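Local atomic coordinates of ParM protein (Staphylococcus aureus, PDB entry 3JS6), a protein that probably segregates plasmid DNA as an actin-like protein, assembling into dynamic filaments that are thought to carry plasmid copies apart. Residues G156-A161 with E331-L336; T166-N171 with G175-A180. All coordinates share one frame; numbering follows the deposited sequence.

Contact 1: residues G156-A161 with E331-L336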
loop_
_atom_site.group_PDB
_atom_site.type_symbol
_atom_site.label_atom_id
_atom_site.label_comp_id
_atom_site.label_asym_id
_atom_site.label_seq_id
_atom_site.Cartn_x
_atom_site.Cartn_y
_atom_site.Cartn_z
ATOM N N GLY A 156 15.801 -4.953 -12.460
ATOM C CA GLY A 156 14.569 -5.607 -12.861
ATOM C C GLY A 156 13.370 -5.016 -12.137
ATOM O O GLY A 156 13.518 -4.430 -11.041
ATOM N N VAL A 157 12.194 -5.168 -12.743
ATOM C CA VAL A 157 10.936 -4.654 -12.178
ATOM C C VAL A 157 9.836 -5.695 -12.325
ATOM O O VAL A 157 9.695 -6.320 -13.371
ATOM C CB VAL A 157 10.478 -3.355 -12.891
ATOM C CG1 VAL A 157 9.126 -2.892 -12.333
ATOM C CG2 VAL A 157 11.531 -2.261 -12.692
ATOM N N LYS A 158 9.064 -5.899 -11.271
ATOM C CA LYS A 158 7.980 -6.862 -11.342
ATOM C C LYS A 158 6.738 -6.196 -10.793
ATOM O O LYS A 158 6.730 -5.758 -9.646
ATOM C CB LYS A 158 8.324 -8.099 -10.528
ATOM C CG LYS A 158 7.222 -9.174 -10.491
ATOM C CD LYS A 158 6.808 -9.676 -11.879
ATOM C CE LYS A 158 5.919 -10.913 -11.764
ATOM N NZ LYS A 158 5.388 -11.340 -13.072
ATOM N N ILE A 159 5.702 -6.108 -11.625
ATOM C CA ILE A 159 4.452 -5.477 -11.225
ATOM C C ILE A 159 3.253 -6.427 -11.271
ATOM O O ILE A 159 3.027 -7.093 -12.279
ATOM C CB ILE A 159 4.113 -4.306 -12.156
ATOM C CG1 ILE A 159 5.224 -3.254 -12.129
ATOM C CG2 ILE A 159 2.782 -3.724 -11.752
ATOM C CD1 ILE A 159 5.214 -2.366 -13.325
ATOM N N VAL A 160 2.480 -6.505 -10.193
ATOM C CA VAL A 160 1.292 -7.345 -10.243
ATOM C C VAL A 160 0.060 -6.548 -9.824
ATOM O O VAL A 160 0.169 -5.366 -9.479
ATOM C CB VAL A 160 1.421 -8.583 -9.323
ATOM C CG1 VAL A 160 2.590 -9.441 -9.788
ATOM C CG2 VAL A 160 1.578 -8.161 -7.875
ATOM N N ALA A 161 -1.109 -7.182 -9.877
ATOM C CA ALA A 161 -2.348 -6.522 -9.430
ATOM C C ALA A 161 -2.253 -6.405 -7.905
ATOM O O ALA A 161 -1.818 -7.340 -7.235
ATOM C CB ALA A 161 -3.568 -7.362 -9.825
ATOM N N GLU A 331 7.451 -8.313 -2.055
ATOM C CA GLU A 331 8.844 -8.649 -1.728
ATOM C C GLU A 331 9.194 -10.088 -2.113
ATOM O O GLU A 331 10.288 -10.351 -2.618
ATOM C CB GLU A 331 9.107 -8.427 -0.250
ATOM C CG GLU A 331 10.504 -8.798 0.188
ATOM C CD GLU A 331 10.762 -8.418 1.637
ATOM O OE1 GLU A 331 9.986 -8.857 2.514
ATOM O OE2 GLU A 331 11.741 -7.681 1.897
ATOM N N LYS A 332 8.268 -11.015 -1.892
ATOM C CA LYS A 332 8.511 -12.412 -2.264
ATOM C C LYS A 332 8.746 -12.556 -3.780
ATOM O O LYS A 332 9.629 -13.296 -4.211
ATOM C CB LYS A 332 7.350 -13.289 -1.790
ATOM C CG LYS A 332 7.269 -13.350 -0.261
ATOM C CD LYS A 332 5.960 -13.968 0.213
ATOM C CE LYS A 332 5.879 -13.976 1.729
ATOM N NZ LYS A 332 4.637 -14.679 2.184
ATOM N N LEU A 333 7.965 -11.848 -4.584
ATOM C CA LEU A 333 8.130 -11.894 -6.036
ATOM C C LEU A 333 9.456 -11.218 -6.399
ATOM O O LEU A 333 10.124 -11.599 -7.367
ATOM C CB LEU A 333 6.969 -11.155 -6.736
ATOM C CG LEU A 333 5.569 -11.782 -6.614
ATOM C CD1 LEU A 333 4.548 -10.911 -7.334
ATOM C CD2 LEU A 333 5.582 -13.192 -7.236
ATOM N N GLY A 334 9.822 -10.202 -5.621
ATOM C CA GLY A 334 11.071 -9.498 -5.861
ATOM C C GLY A 334 12.263 -10.427 -5.633
ATOM O O GLY A 334 13.260 -10.335 -6.355
ATOM N N GLU A 335 12.163 -11.308 -4.633
ATOM C CA GLU A 335 13.238 -12.256 -4.319
ATOM C C GLU A 335 13.453 -13.191 -5.496
ATOM O O GLU A 335 14.596 -13.523 -5.847
ATOM C CB GLU A 335 12.888 -13.093 -3.089
ATOM C CG GLU A 335 12.864 -12.322 -1.764
ATOM C CD GLU A 335 14.247 -11.880 -1.304
ATOM O OE1 GLU A 335 14.334 -11.228 -0.239
ATOM O OE2 GLU A 335 15.245 -12.183 -1.998
ATOM N N LEU A 336 12.340 -13.624 -6.089
ATOM C CA LEU A 336 12.397 -14.511 -7.241
ATOM C C LEU A 336 12.982 -13.756 -8.415
ATOM O O LEU A 336 13.756 -14.312 -9.197
ATOM C CB LEU A 336 11.006 -15.020 -7.598
ATOM C CG LEU A 336 10.406 -15.997 -6.580
ATOM C CD1 LEU A 336 9.099 -16.514 -7.130
ATOM C CD2 LEU A 336 11.358 -17.159 -6.326
#
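Leu333 reaches from its helix toward Val160 on the strand, and the two side chains meet tip to tip. Leu333 CD1 lies 3.5 Å from Val160 CG1, tighter than ordinary van der Waals contact, and 4.1 Å from Val160 CG2, so this one methyl faces both branches of the valine. The leucine gets there with CG turned anti to its carbonyl carbon (chi1 -67°) and the chain then extended. Lys158 adds a marginal contact through its aliphatic part: its CG is 4.3 Å from Leu333 CB, and a bend at chi2 (58°) leads the chain beyond CG away from Leu333 CB. No hydrogen bond crosses, and the buried surface is 132 Å², half of it on Leu333; this is apolar packing near the surface. The nearest CA pair is Lys158 and Gly334, 6.8 Å apart. Val160 also touches Tyr330, and Lys158 touches Leu337, so helix 325-342 rests along one face of strand 148-161. Val157 and Ile159 point to the other face and meet helix 128-137, while backbone hydrogen bonds of Lys158 and Val160 with Thr118 join the strand to its parallel neighbour, strand 111-120. The C-terminal helix thus packs back on the N-terminal half of the actin-like fold.

Contact 2: residues T166-N171 with G175-A180; sequences TLLDLN and GKVFKA
A two-stranded antiparallel beta-hairpin, strands 172-173 and 176-177, follows helix 162-169, and this contact brackets its open end: Asn171 and Phe178 flank the strands. Phe178 N donates to Asn171 O at 2.7 Å, with 157° at the hydrogen, from above the carbonyl plane rather than on a lone pair. The same oxygen also receives a CA-H...O contact, Val177 CA to Asn171 O at 3.1 Å, so two adjacent residues of the returning chain converge on one acceptor. The Phe178 ring folds back: a chi1 of -66° sets it beside its own backbone N, the same N that bonds Asn171 O, and so brings it over the Asn171 backbone. Asn171 CA stands over the ring face in a CH-pi contact, 3.9 Å from the centroid, and Asn171 C lies above the ring centre on that face. Leu170 O approaches the ring obliquely, 3.4 Å from Phe178 CE2. Nearer the helix, Leu168 CD2 and Val177 CG1 make a looser apolar contact at 4.2 Å. Tyr186 of strand 185-191 and Phe181 of helix 179-182 pack against Asn171, placing the end of the helix beside the five-stranded sheet. The Asn171 amide stands 67° from the ring plane and turns back to the helix end, where Asn171 ND2 donates to Leu167 O at 2.9 Å, the acceptor lying in the amide plane.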
loop_
_atom_site.group_PDB
_atom_site.type_symbol
_atom_site.label_atom_id
_atom_site.label_comp_id
_atom_site.label_asym_id
_atom_site.label_seq_id
_atom_site.Cartn_x
_atom_site.Cartn_y
_atom_site.Cartn_z
ATOM N N THR A 166 -1.353 -9.085 -1.429
ATOM C CA THR A 166 -2.009 -9.536 -0.215
ATOM C C THR A 166 -2.139 -11.061 -0.209
ATOM O O THR A 166 -1.781 -11.708 0.758
ATOM C CB THR A 166 -3.395 -8.856 -0.098
ATOM O OG1 THR A 166 -3.202 -7.440 0.040
ATOM C CG2 THR A 166 -4.160 -9.364 1.112
ATOM N N LEU A 167 -2.658 -11.638 -1.288
ATOM C CA LEU A 167 -2.780 -13.095 -1.359
ATOM C C LEU A 167 -1.428 -13.799 -1.151
ATOM O O LEU A 167 -1.336 -14.816 -0.450
ATOM C CB LEU A 167 -3.363 -13.502 -2.717
ATOM C CG LEU A 167 -4.875 -13.355 -2.801
ATOM C CD1 LEU A 167 -5.353 -13.557 -4.225
ATOM C CD2 LEU A 167 -5.517 -14.355 -1.874
ATOM N N LEU A 168 -0.392 -13.260 -1.785
ATOM C CA LEU A 168 0.957 -13.817 -1.713
ATOM C C LEU A 168 1.588 -13.732 -0.324
ATOM O O LEU A 168 2.424 -14.566 0.038
ATOM C CB LEU A 168 1.855 -13.122 -2.736
ATOM C CG LEU A 168 1.513 -13.450 -4.196
ATOM C CD1 LEU A 168 2.430 -12.617 -5.123
ATOM C CD2 LEU A 168 1.680 -14.941 -4.460
ATOM N N ASP A 169 1.203 -12.714 0.441
ATOM C CA ASP A 169 1.698 -12.529 1.802
ATOM C C ASP A 169 1.307 -13.783 2.581
ATOM O O ASP A 169 2.097 -14.308 3.355
ATOM C CB ASP A 169 1.019 -11.274 2.412
ATOM C CG ASP A 169 1.355 -11.032 3.901
ATOM O OD1 ASP A 169 2.505 -11.260 4.352
ATOM O OD2 ASP A 169 0.446 -10.554 4.626
ATOM N N LEU A 170 0.093 -14.273 2.344
ATOM C CA LEU A 170 -0.434 -15.426 3.068
ATOM C C LEU A 170 -0.486 -16.743 2.303
ATOM O O LEU A 170 -1.061 -17.711 2.786
ATOM C CB LEU A 170 -1.842 -15.108 3.565
ATOM C CG LEU A 170 -1.905 -13.818 4.400
ATOM C CD1 LEU A 170 -3.329 -13.547 4.821
ATOM C CD2 LEU A 170 -1.005 -13.957 5.619
ATOM N N ASN A 171 0.080 -16.801 1.109
ATOM C CA ASN A 171 -0.000 -18.072 0.394
ATOM C C ASN A 171 1.285 -18.451 -0.313
ATOM O O ASN A 171 1.266 -19.206 -1.294
ATOM C CB ASN A 171 -1.164 -18.031 -0.592
ATOM C CG ASN A 171 -2.500 -18.121 0.103
ATOM O OD1 ASN A 171 -2.963 -19.210 0.440
ATOM N ND2 ASN A 171 -3.118 -16.971 0.345
ATOM N N GLY A 175 9.660 -19.004 -2.000
ATOM C CA GLY A 175 9.500 -18.871 -3.438
ATOM C C GLY A 175 8.421 -19.697 -4.128
ATOM O O GLY A 175 8.328 -19.693 -5.354
ATOM N N LYS A 176 7.605 -20.404 -3.358
ATOM C CA LYS A 176 6.535 -21.202 -3.934
ATOM C C LYS A 176 5.186 -20.948 -3.296
ATOM O O LYS A 176 5.079 -20.841 -2.072
ATOM C CB LYS A 176 6.859 -22.693 -3.844
ATOM C CG LYS A 176 7.629 -23.118 -2.627
ATOM C CD LYS A 176 7.774 -24.644 -2.607
ATOM C CE LYS A 176 8.312 -25.189 -3.929
ATOM N NZ LYS A 176 9.731 -24.806 -4.185
ATOM N N VAL A 177 4.159 -20.836 -4.134
ATOM C CA VAL A 177 2.811 -20.612 -3.642
ATOM C C VAL A 177 2.351 -21.921 -3.005
ATOM O O VAL A 177 2.790 -22.992 -3.433
ATOM C CB VAL A 177 1.865 -20.259 -4.794
ATOM C CG1 VAL A 177 2.324 -18.968 -5.462
ATOM C CG2 VAL A 177 1.845 -21.388 -5.802
ATOM N N PHE A 178 1.482 -21.849 -1.996
ATOM C CA PHE A 178 0.999 -23.067 -1.339
ATOM C C PHE A 178 0.257 -23.907 -2.369
ATOM O O PHE A 178 -0.428 -23.380 -3.236
ATOM C CB PHE A 178 0.058 -22.738 -0.170
ATOM C CG PHE A 178 0.722 -22.020 0.988
ATOM C CD1 PHE A 178 2.116 -21.991 1.124
ATOM C CD2 PHE A 178 -0.054 -21.388 1.959
ATOM C CE1 PHE A 178 2.720 -21.335 2.209
ATOM C CE2 PHE A 178 0.538 -20.729 3.048
ATOM C CZ PHE A 178 1.925 -20.701 3.176
ATOM N N LYS A 179 0.405 -25.221 -2.290
ATOM C CA LYS A 179 -0.284 -26.083 -3.235
ATOM C C LYS A 179 -1.770 -25.753 -3.326
ATOM O O LYS A 179 -2.307 -25.609 -4.423
ATOM C CB LYS A 179 -0.082 -27.543 -2.851
ATOM C CG LYS A 179 1.394 -27.902 -2.666
ATOM C CD LYS A 179 1.602 -29.396 -2.387
ATOM C CE LYS A 179 2.942 -29.670 -1.708
ATOM N NZ LYS A 179 2.904 -29.264 -0.263
ATOM N N ALA A 180 -2.438 -25.606 -2.187
ATOM C CA ALA A 180 -3.858 -25.304 -2.209
ATOM C C ALA A 180 -4.206 -24.062 -3.033
ATOM O O ALA A 180 -5.257 -24.009 -3.674
ATOM C CB ALA A 180 -4.376 -25.132 -0.792
#

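Overall arrangement
After most of the N-terminal sheet has formed, the chain runs through strand 148-161, half of contact 1, and passes directly into helix 162-169, which opens contact 2. Contact 2 closes at once, round the hairpin that follows the helix. Contact 1 closes only after the five-stranded sheet of the C-terminal half has been built, when helix 325-342 returns to the strand; contact 2 is therefore nested inside its loop. With centres about 13 Å apart, the two also meet: Leu333 CD1 lies 3.5 Å from Leu168 CD1, and Lys332 NZ probably hydrogen-bonds Leu168 O at 3.1 Å. The C-terminal helix thus joins the N-terminal sheet to the connection between halves.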